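Local atomic coordinates of serine-threonine phosphatase 2C (Toxoplasma gondii, PDB entry 2I44), a protein that probably acts as a metal-dependent protein serine/threonine phosphatase of the PP2C family, removing phosphate groups from proteins, and binds calcium ions. Residues A[31-36]-A[310-315]; A[41-46]-A[74-79]; A[157-162]-A[176-181]. All blocks are in the same frame, centred on the assembly; numbering follows the deposited sequence.

Interaction 1: A[31-36]-A[310-315]. With CA (calcium ion), chain D.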
loop_
_atom_site.group_PDB
_atom_site.type_symbol
_atom_site.label_atom_id
_atom_site.label_comp_id
_atom_site.label_asym_id
_atom_site.label_seq_id
_atom_site.Cartn_x
_atom_site.Cartn_y
_atom_site.Cartn_z
ATOM N N GLY A 31 -12.388 -9.013 10.748
ATOM C CA GLY A 31 -13.663 -9.079 10.061
ATOM C C GLY A 31 -14.210 -10.490 10.141
ATOM O O GLY A 31 -14.116 -11.141 11.182
ATOM N N GLY A 32 -14.755 -10.982 9.036
ATOM C CA GLY A 32 -15.315 -12.319 9.036
ATOM C C GLY A 32 -14.463 -13.382 8.375
ATOM O O GLY A 32 -14.941 -14.485 8.120
ATOM N N ARG A 33 -13.201 -13.065 8.100
ATOM C CA ARG A 33 -12.306 -14.023 7.456
ATOM C C ARG A 33 -11.721 -14.993 8.489
ATOM O O ARG A 33 -11.691 -14.694 9.682
ATOM C CB ARG A 33 -11.177 -13.277 6.734
ATOM C CG ARG A 33 -11.638 -12.051 5.947
ATOM C CD ARG A 33 -12.622 -12.374 4.824
ATOM N NE ARG A 33 -11.963 -12.618 3.544
ATOM C CZ ARG A 33 -11.418 -13.778 3.190
ATOM N NH1 ARG A 33 -11.454 -14.807 4.021
ATOM N NH2 ARG A 33 -10.835 -13.911 2.005
ATOM N N LYS A 34 -11.263 -16.153 8.037
ATOM C CA LYS A 34 -10.679 -17.127 8.954
ATOM C C LYS A 34 -9.252 -16.745 9.349
ATOM O O LYS A 34 -8.727 -17.237 10.344
ATOM C CB LYS A 34 -10.686 -18.522 8.327
ATOM C CG LYS A 34 -9.913 -18.624 7.030
ATOM C CD LYS A 34 -10.090 -19.994 6.393
ATOM C CE LYS A 34 -8.865 -20.873 6.555
ATOM N NZ LYS A 34 -9.108 -22.191 5.891
ATOM N N HIS A 35 -8.636 -15.856 8.575
ATOM C CA HIS A 35 -7.269 -15.415 8.838
ATOM C C HIS A 35 -7.148 -13.898 8.768
ATOM O O HIS A 35 -7.928 -13.241 8.089
ATOM C CB HIS A 35 -6.314 -15.982 7.789
ATOM C CG HIS A 35 -6.130 -17.462 7.852
ATOM N ND1 HIS A 35 -5.564 -18.175 6.816
ATOM C CD2 HIS A 35 -6.382 -18.357 8.835
ATOM C CE1 HIS A 35 -5.474 -19.447 7.160
ATOM N NE2 HIS A 35 -5.963 -19.584 8.381
ATOM N N GLN A 36 -6.154 -13.348 9.455
ATOM C CA GLN A 36 -5.892 -11.916 9.404
ATOM C C GLN A 36 -4.660 -11.809 8.512
ATOM O O GLN A 36 -3.540 -12.093 8.949
ATOM C CB GLN A 36 -5.588 -11.365 10.797
ATOM C CG GLN A 36 -5.105 -9.909 10.823
ATOM C CD GLN A 36 -5.987 -8.964 10.018
ATOM O OE1 GLN A 36 -5.987 -8.994 8.787
ATOM N NE2 GLN A 36 -6.747 -8.120 10.715
ATOM N N ALA A 310 -17.620 -9.438 6.445
ATOM C CA ALA A 310 -16.575 -8.442 6.203
ATOM C C ALA A 310 -15.182 -9.017 5.936
ATOM O O ALA A 310 -14.788 -10.040 6.498
ATOM C CB ALA A 310 -16.514 -7.464 7.383
ATOM N N ASP A 311 -14.441 -8.343 5.066
ATOM C CA ASP A 311 -13.082 -8.752 4.731
ATOM C C ASP A 311 -12.147 -8.227 5.821
ATOM O O ASP A 311 -12.593 -7.501 6.707
ATOM C CB ASP A 311 -12.702 -8.144 3.378
ATOM C CG ASP A 311 -11.290 -8.495 2.954
ATOM O OD1 ASP A 311 -10.774 -9.545 3.398
ATOM O OD2 ASP A 311 -10.700 -7.728 2.165
ATOM N N ASN A 312 -10.865 -8.593 5.786
ATOM C CA ASN A 312 -9.943 -8.032 6.775
ATOM C C ASN A 312 -10.012 -6.537 6.448
ATOM O O ASN A 312 -10.134 -6.167 5.273
ATOM C CB ASN A 312 -8.489 -8.489 6.558
ATOM C CG ASN A 312 -8.257 -9.953 6.880
ATOM O OD1 ASN A 312 -8.966 -10.559 7.685
ATOM N ND2 ASN A 312 -7.229 -10.521 6.268
ATOM N N ILE A 313 -9.937 -5.684 7.465
ATOM C CA ILE A 313 -9.991 -4.243 7.255
ATOM C C ILE A 313 -8.875 -3.578 8.038
ATOM O O ILE A 313 -8.714 -3.817 9.231
ATOM C CB ILE A 313 -11.331 -3.634 7.730
ATOM C CG1 ILE A 313 -12.508 -4.439 7.180
ATOM C CG2 ILE A 313 -11.434 -2.184 7.253
ATOM C CD1 ILE A 313 -13.861 -3.988 7.709
ATOM N N THR A 314 -8.103 -2.744 7.354
ATOM C CA THR A 314 -7.006 -2.025 7.976
ATOM C C THR A 314 -7.003 -0.591 7.483
ATOM O O THR A 314 -7.103 -0.333 6.277
ATOM C CB THR A 314 -5.651 -2.678 7.644
ATOM O OG1 THR A 314 -5.589 -3.969 8.261
ATOM C CG2 THR A 314 -4.491 -1.829 8.148
ATOM N N ALA A 315 -6.889 0.341 8.421
ATOM C CA ALA A 315 -6.862 1.753 8.084
ATOM C C ALA A 315 -5.761 2.460 8.874
ATOM O O ALA A 315 -5.581 2.221 10.064
ATOM C CB ALA A 315 -8.216 2.390 8.377
HETATM CA CA CA D . -8.596 -7.613 1.226
HETATM O O HOH W 1 -8.291 -9.527 2.033
HETATM O O HOH W 2 -8.135 -6.508 3.216
HETATM O O HOH W 3 -8.631 -8.168 -0.624
#

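Interaction 2: A[41-46]-A[74-79]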
loop_
_atom_site.group_PDB
_atom_site.type_symbol
_atom_site.label_atom_id
_atom_site.label_comp_id
_atom_site.label_asym_id
_atom_site.label_seq_id
_atom_site.Cartn_x
_atom_site.Cartn_y
_atom_site.Cartn_z
ATOM N N THR A 41 3.078 -1.057 8.311
ATOM C CA THR A 41 4.347 -0.593 8.831
ATOM C C THR A 41 4.356 0.923 8.898
ATOM O O THR A 41 3.944 1.594 7.957
ATOM C CB THR A 41 5.497 -1.072 7.916
ATOM O OG1 THR A 41 5.543 -2.507 7.921
ATOM C CG2 THR A 41 6.840 -0.502 8.379
ATOM N N LEU A 42 4.806 1.458 10.025
ATOM C CA LEU A 42 4.896 2.896 10.196
ATOM C C LEU A 42 6.236 3.239 10.833
ATOM O O LEU A 42 6.552 2.760 11.922
ATOM C CB LEU A 42 3.743 3.412 11.073
ATOM C CG LEU A 42 3.560 4.937 11.149
ATOM C CD1 LEU A 42 2.204 5.269 11.739
ATOM C CD2 LEU A 42 4.659 5.559 11.978
ATOM N N CYS A 43 7.029 4.050 10.141
ATOM C CA CYS A 43 8.328 4.479 10.657
ATOM C C CYS A 43 8.243 5.986 10.926
ATOM O O CYS A 43 8.430 6.797 10.024
ATOM C CB CYS A 43 9.425 4.182 9.635
ATOM S SG CYS A 43 11.106 4.446 10.257
ATOM N N PRO A 44 7.962 6.377 12.181
ATOM C CA PRO A 44 7.838 7.785 12.580
ATOM C C PRO A 44 9.026 8.700 12.272
ATOM O O PRO A 44 8.840 9.860 11.899
ATOM C CB PRO A 44 7.522 7.691 14.073
ATOM C CG PRO A 44 8.232 6.453 14.484
ATOM C CD PRO A 44 7.916 5.496 13.361
ATOM N N GLN A 45 10.241 8.193 12.442
ATOM C CA GLN A 45 11.435 8.984 12.140
ATOM C C GLN A 45 12.296 8.176 11.178
ATOM O O GLN A 45 13.103 7.344 11.585
ATOM C CB GLN A 45 12.221 9.310 13.416
ATOM C CG GLN A 45 13.586 9.927 13.139
ATOM C CD GLN A 45 14.326 10.336 14.402
ATOM O OE1 GLN A 45 14.040 11.378 14.995
ATOM N NE2 GLN A 45 15.278 9.512 14.823
ATOM N N LEU A 46 12.112 8.433 9.890
ATOM C CA LEU A 46 12.830 7.710 8.848
ATOM C C LEU A 46 14.285 8.146 8.666
ATOM O O LEU A 46 15.146 7.327 8.336
ATOM C CB LEU A 46 12.067 7.848 7.526
ATOM C CG LEU A 46 12.517 6.970 6.362
ATOM C CD1 LEU A 46 12.385 5.499 6.732
ATOM C CD2 LEU A 46 11.667 7.298 5.145
ATOM N N LEU A 74 10.627 -5.705 5.284
ATOM C CA LEU A 74 11.644 -5.532 4.256
ATOM C C LEU A 74 11.673 -4.156 3.601
ATOM O O LEU A 74 12.720 -3.715 3.125
ATOM C CB LEU A 74 11.465 -6.587 3.161
ATOM C CG LEU A 74 11.517 -8.063 3.569
ATOM C CD1 LEU A 74 11.289 -8.940 2.333
ATOM C CD2 LEU A 74 12.865 -8.382 4.211
ATOM N N VAL A 75 10.531 -3.478 3.570
ATOM C CA VAL A 75 10.446 -2.174 2.921
ATOM C C VAL A 75 11.328 -1.055 3.463
ATOM O O VAL A 75 12.000 -0.381 2.686
ATOM C CB VAL A 75 8.977 -1.663 2.865
ATOM C CG1 VAL A 75 8.174 -2.532 1.910
ATOM C CG2 VAL A 75 8.351 -1.687 4.249
ATOM N N VAL A 76 11.342 -0.837 4.773
ATOM C CA VAL A 76 12.177 0.235 5.296
ATOM C C VAL A 76 13.667 -0.075 5.093
ATOM O O VAL A 76 14.417 0.772 4.594
ATOM C CB VAL A 76 11.847 0.534 6.783
ATOM C CG1 VAL A 76 12.845 1.518 7.363
ATOM C CG2 VAL A 76 10.448 1.138 6.875
ATOM N N PRO A 77 14.114 -1.293 5.447
ATOM C CA PRO A 77 15.537 -1.602 5.251
ATOM C C PRO A 77 15.958 -1.465 3.783
ATOM O O PRO A 77 17.001 -0.878 3.479
ATOM C CB PRO A 77 15.648 -3.036 5.760
ATOM C CG PRO A 77 14.614 -3.068 6.850
ATOM C CD PRO A 77 13.445 -2.372 6.194
ATOM N N GLN A 78 15.147 -1.990 2.873
ATOM C CA GLN A 78 15.467 -1.898 1.454
ATOM C C GLN A 78 15.443 -0.448 0.974
ATOM O O GLN A 78 16.267 -0.040 0.155
ATOM C CB GLN A 78 14.479 -2.726 0.626
ATOM C CG GLN A 78 14.697 -4.232 0.690
ATOM C CD GLN A 78 16.033 -4.665 0.093
ATOM O OE1 GLN A 78 16.694 -3.900 -0.608
ATOM N NE2 GLN A 78 16.424 -5.906 0.357
ATOM N N LEU A 79 14.492 0.330 1.484
ATOM C CA LEU A 79 14.375 1.728 1.089
ATOM C C LEU A 79 15.644 2.511 1.393
ATOM O O LEU A 79 16.236 3.116 0.502
ATOM C CB LEU A 79 13.195 2.394 1.808
ATOM C CG LEU A 79 13.092 3.913 1.644
ATOM C CD1 LEU A 79 12.847 4.254 0.179
ATOM C CD2 LEU A 79 11.962 4.452 2.504
#

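Interaction 3: A[157-162]-A[176-181]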
loop_
_atom_site.group_PDB
_atom_site.type_symbol
_atom_site.label_atom_id
_atom_site.label_comp_id
_atom_site.label_asym_id
_atom_site.label_seq_id
_atom_site.Cartn_x
_atom_site.Cartn_y
_atom_site.Cartn_z
ATOM N N ASP A 157 -4.494 -3.532 -5.337
ATOM C CA ASP A 157 -5.734 -2.794 -5.208
ATOM C C ASP A 157 -6.017 -2.186 -3.848
ATOM O O ASP A 157 -7.171 -1.954 -3.507
ATOM C CB ASP A 157 -6.916 -3.657 -5.646
ATOM C CG ASP A 157 -6.960 -4.977 -4.924
ATOM O OD1 ASP A 157 -6.309 -5.102 -3.865
ATOM O OD2 ASP A 157 -7.657 -5.880 -5.407
ATOM N N SER A 158 -4.975 -1.956 -3.057
ATOM C CA SER A 158 -5.151 -1.262 -1.783
ATOM C C SER A 158 -5.042 0.192 -2.250
ATOM O O SER A 158 -4.461 0.455 -3.309
ATOM C CB SER A 158 -4.026 -1.587 -0.800
ATOM O OG SER A 158 -4.174 -2.891 -0.276
ATOM N N ARG A 159 -5.584 1.139 -1.490
ATOM C CA ARG A 159 -5.542 2.528 -1.935
ATOM C C ARG A 159 -5.186 3.565 -0.884
ATOM O O ARG A 159 -5.278 3.322 0.320
ATOM C CB ARG A 159 -6.901 2.918 -2.518
ATOM C CG ARG A 159 -7.414 2.016 -3.621
ATOM C CD ARG A 159 -8.844 2.383 -3.975
ATOM N NE ARG A 159 -9.384 1.542 -5.032
ATOM C CZ ARG A 159 -10.592 1.710 -5.567
ATOM N NH1 ARG A 159 -11.377 2.690 -5.133
ATOM N NH2 ARG A 159 -11.017 0.912 -6.537
ATOM N N ILE A 160 -4.798 4.738 -1.370
ATOM C CA ILE A 160 -4.476 5.875 -0.517
ATOM C C ILE A 160 -5.423 7.011 -0.897
ATOM O O ILE A 160 -5.497 7.392 -2.062
ATOM C CB ILE A 160 -3.021 6.365 -0.717
ATOM C CG1 ILE A 160 -2.037 5.251 -0.349
ATOM C CG2 ILE A 160 -2.764 7.601 0.148
ATOM C CD1 ILE A 160 -0.576 5.680 -0.419
ATOM N N ALA A 161 -6.157 7.533 0.079
ATOM C CA ALA A 161 -7.080 8.639 -0.172
ATOM C C ALA A 161 -6.484 9.907 0.434
ATOM O O ALA A 161 -5.732 9.848 1.414
ATOM C CB ALA A 161 -8.442 8.350 0.441
HETATM N N MSE A 162 -6.814 11.053 -0.145
HETATM C CA MSE A 162 -6.263 12.311 0.338
HETATM C C MSE A 162 -7.320 13.398 0.484
HETATM O O MSE A 162 -8.119 13.633 -0.422
HETATM C CB MSE A 162 -5.165 12.790 -0.617
HETATM C CG MSE A 162 -4.352 13.975 -0.104
HETATM SE SE MSE A 162 -2.997 13.442 1.168
HETATM C CE MSE A 162 -1.481 13.430 -0.047
ATOM N N THR A 176 -4.010 6.633 -5.911
ATOM C CA THR A 176 -3.612 5.412 -6.599
ATOM C C THR A 176 -4.775 4.776 -7.343
ATOM O O THR A 176 -5.915 4.817 -6.889
ATOM C CB THR A 176 -3.065 4.359 -5.598
ATOM O OG1 THR A 176 -4.088 4.040 -4.641
ATOM C CG2 THR A 176 -1.847 4.892 -4.870
ATOM N N VAL A 177 -4.467 4.183 -8.488
ATOM C CA VAL A 177 -5.453 3.492 -9.305
ATOM C C VAL A 177 -5.097 1.997 -9.259
ATOM O O VAL A 177 -3.950 1.627 -9.493
ATOM C CB VAL A 177 -5.409 3.998 -10.760
ATOM C CG1 VAL A 177 -6.324 3.151 -11.634
ATOM C CG2 VAL A 177 -5.837 5.478 -10.804
ATOM N N ASP A 178 -6.076 1.151 -8.962
ATOM C CA ASP A 178 -5.837 -0.286 -8.845
ATOM C C ASP A 178 -5.196 -0.915 -10.073
ATOM O O ASP A 178 -5.480 -0.524 -11.202
ATOM C CB ASP A 178 -7.141 -1.044 -8.579
ATOM C CG ASP A 178 -7.873 -0.557 -7.342
ATOM O OD1 ASP A 178 -7.293 0.228 -6.556
ATOM O OD2 ASP A 178 -9.037 -0.975 -7.157
ATOM N N HIS A 179 -4.327 -1.892 -9.845
ATOM C CA HIS A 179 -3.713 -2.621 -10.946
ATOM C C HIS A 179 -4.639 -3.816 -11.156
ATOM O O HIS A 179 -4.628 -4.777 -10.397
ATOM C CB HIS A 179 -2.307 -3.093 -10.574
ATOM C CG HIS A 179 -1.331 -1.974 -10.366
ATOM N ND1 HIS A 179 -0.662 -1.783 -9.178
ATOM C CD2 HIS A 179 -0.895 -1.002 -11.203
ATOM C CE1 HIS A 179 0.146 -0.744 -9.289
ATOM N NE2 HIS A 179 0.024 -0.252 -10.510
ATOM N N LYS A 180 -5.474 -3.721 -12.176
ATOM C CA LYS A 180 -6.429 -4.770 -12.495
ATOM C C LYS A 180 -6.010 -5.491 -13.780
ATOM O O LYS A 180 -5.568 -4.866 -14.740
ATOM C CB LYS A 180 -7.827 -4.155 -12.646
ATOM C CG LYS A 180 -8.375 -3.516 -11.358
ATOM C CD LYS A 180 -8.481 -4.550 -10.227
ATOM C CE LYS A 180 -9.153 -3.974 -8.965
ATOM N NZ LYS A 180 -9.323 -4.993 -7.878
ATOM N N PRO A 181 -6.140 -6.822 -13.800
ATOM C CA PRO A 181 -5.773 -7.635 -14.962
ATOM C C PRO A 181 -6.481 -7.280 -16.268
ATOM O O PRO A 181 -5.958 -7.548 -17.352
ATOM C CB PRO A 181 -6.067 -9.061 -14.492
ATOM C CG PRO A 181 -7.140 -8.882 -13.486
ATOM C CD PRO A 181 -6.687 -7.668 -12.725
HETATM O O HOH W 4 -9.629 -1.685 -4.704
HETATM O O HOH W 5 -5.066 1.733 -6.091
#

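Interaction 1: A[31-36]-A[310-315]
Arg33 and Asp311 meet at the rim of the PP2C metal site, where the loop 31-36 wraps round the Asp-Asn pair that precedes strand 313-320. Asp311 divides its work between two oxygens. OD2 binds the calcium ion at 2.3 Å, beside three waters and the carboxylates of Asp60 and Asp266. Its partner OD1 turns back to the protein: water 1, itself on the calcium, donates to Asp311 OD1 at 2.8 Å, and Arg33 NE approaches Asp311 OD1 at 3.3 Å in a weak, poorly aligned salt bridge (N-H...O 124°). The guanidinium comes in obliquely, its plane 39° from the carboxylate. Bends at chi2 and chi3 fold the Arg33 chain over the backbone, laying CD 3.6 Å from Ala310 O and CG 3.5 Å from Asn312 N. That same Asn312 N gives Asp311 OD1 a further weak bond, which probably helps hold the carboxylate's rotation.

Backbone joins backbone through Gly32 N to Ala310 O, 2.7 Å and fairly straight at 159°. Water 2, a second calcium ligand, donates to Asn312 O, so the chain after Asp311 is tied to the metal as well. Further along the loop, Gln36 OE1 lies 3.4 Å from Asn312 CB while accepting from Asp38 N.

Ala310 and Ile313 rest on Leu300 of helix 291-305, Ile313 pairs with Asp29 at the end of strand 22-29, and Thr314 reaches Phe40 of strand 38-43, while the loop 31-36 itself spans from strand 22-29 of one sheet to strand 38-43 of the other.

Interaction 2: A[41-46]-A[74-79]
Val76 of helix 66-80 is the residue that meets both strand 38-43 and the turn after it, and following it outward gives most of the contact. Its CA-CB bond is aimed at the strand, and CB then forks into two methyls that do different jobs. CG2 serves the strand: it lies 4.2 Å from Thr41 CG2 and equally 4.2 Å from Cys43 CB, two neighbours that approach it from directions roughly at right angles. CG1, anti to the backbone N (chi1 172°), reaches on to the turn and stops 4.1 Å from Leu46 CD1, the two side chains lying alongside and pointing opposite ways.

Leu46 then carries the contact one turn up the helix. Its other methyl, CD2, meets Leu79 CD2 at 3.9 Å, these two leucines crossing at about a right angle. Val76 and Leu79 are three residues apart and so share a helix face. No hydrogen bond joins the two segments; the seam is apolar, its methyls at ordinary van der Waals separations. The one hydroxyl at its edge, Thr41 OG1, is bonded to Lys72 O farther back in the same helix, while its CG2 methyl faces the valine. Around Val76 and Pro77 the helix is kinked, but regular bonds resume with Gln78 N to Leu74 O at 3.0 Å and Leu79 N to Val75 O at 2.9 Å.

Phe55 of the adjacent strand 53-62 supports both Cys43 and Val76, Met116 of helix 98-130 packs on Val75 and Leu79, and across the strand Leu42 points the other way onto Ala24 and Ile26 of strand 22-29, into the heart of the beta sandwich.

Interaction 3: A[157-162]-A[176-181]
Arg159 and Asp178 form the tight part of this contact. The guanidinium grips the carboxylate side-on with two nitrogens, NE to Asp178 OD1 at 2.9 Å and NH2 to Asp178 OD2 at 2.8 Å. The second bond is nearly straight (164°) and lies in the guanidinium plane, yet it meets OD2 from above the carboxylate, because the two planes are 46° apart. With CG anti to the carbonyl carbon (chi1 -54°), Arg159 CG passes 3.4 Å from Asp178 OD1, and the extended chain beyond it delivers the guanidinium. The aspartate also packs against backbone, its OD1 standing 3.7 Å from Asp157 CA.

Elsewhere the fit is looser and water does the joining. Water 5 fills the gap between the chains, donating to Ser158 O and Asp178 OD1 and accepting from Thr176 OG1; that hydroxyl also takes a weak 3.4 Å bond from Ile160 N. Water 4 donates to Asp157 O and Asp178 OD2. At the far end, Lys180 NZ reaches Asp157 OD2 at 3.1 Å, a single salt bridge that uses the anti lone pair.

The two segments run antiparallel, at the open end of the hairpin of strands 159-166 and 169-174. They bring together the Gly-Asp-Ser-Arg and Asp-His-Lys-Pro sequences characteristic of PP2C phosphatases, with Asp157 next to the calcium ligand Asp266.

Interaction 2 is the fully buried contact, wholly apolar, where a helix lies on the outer face of one sheet, away from the metals. Interactions 1 and 3 are partly buried and polar, built on carboxylates, arginines and ordered water; interaction 1 supplies a calcium ligand and interaction 3 lies beside the site. Both reach the same sheet, through strands 313-320 and 159-166, which strand 258-264 separates. Their centres are about 18 Å apart, and nearest atoms about 7 Å. In interaction 1 an arginine only weakly meets an aspartate that is busy with calcium; in interaction 3 the arginine holds its aspartate with two bonds. Strand 38-43 links interaction 2 to the loop of interaction 1.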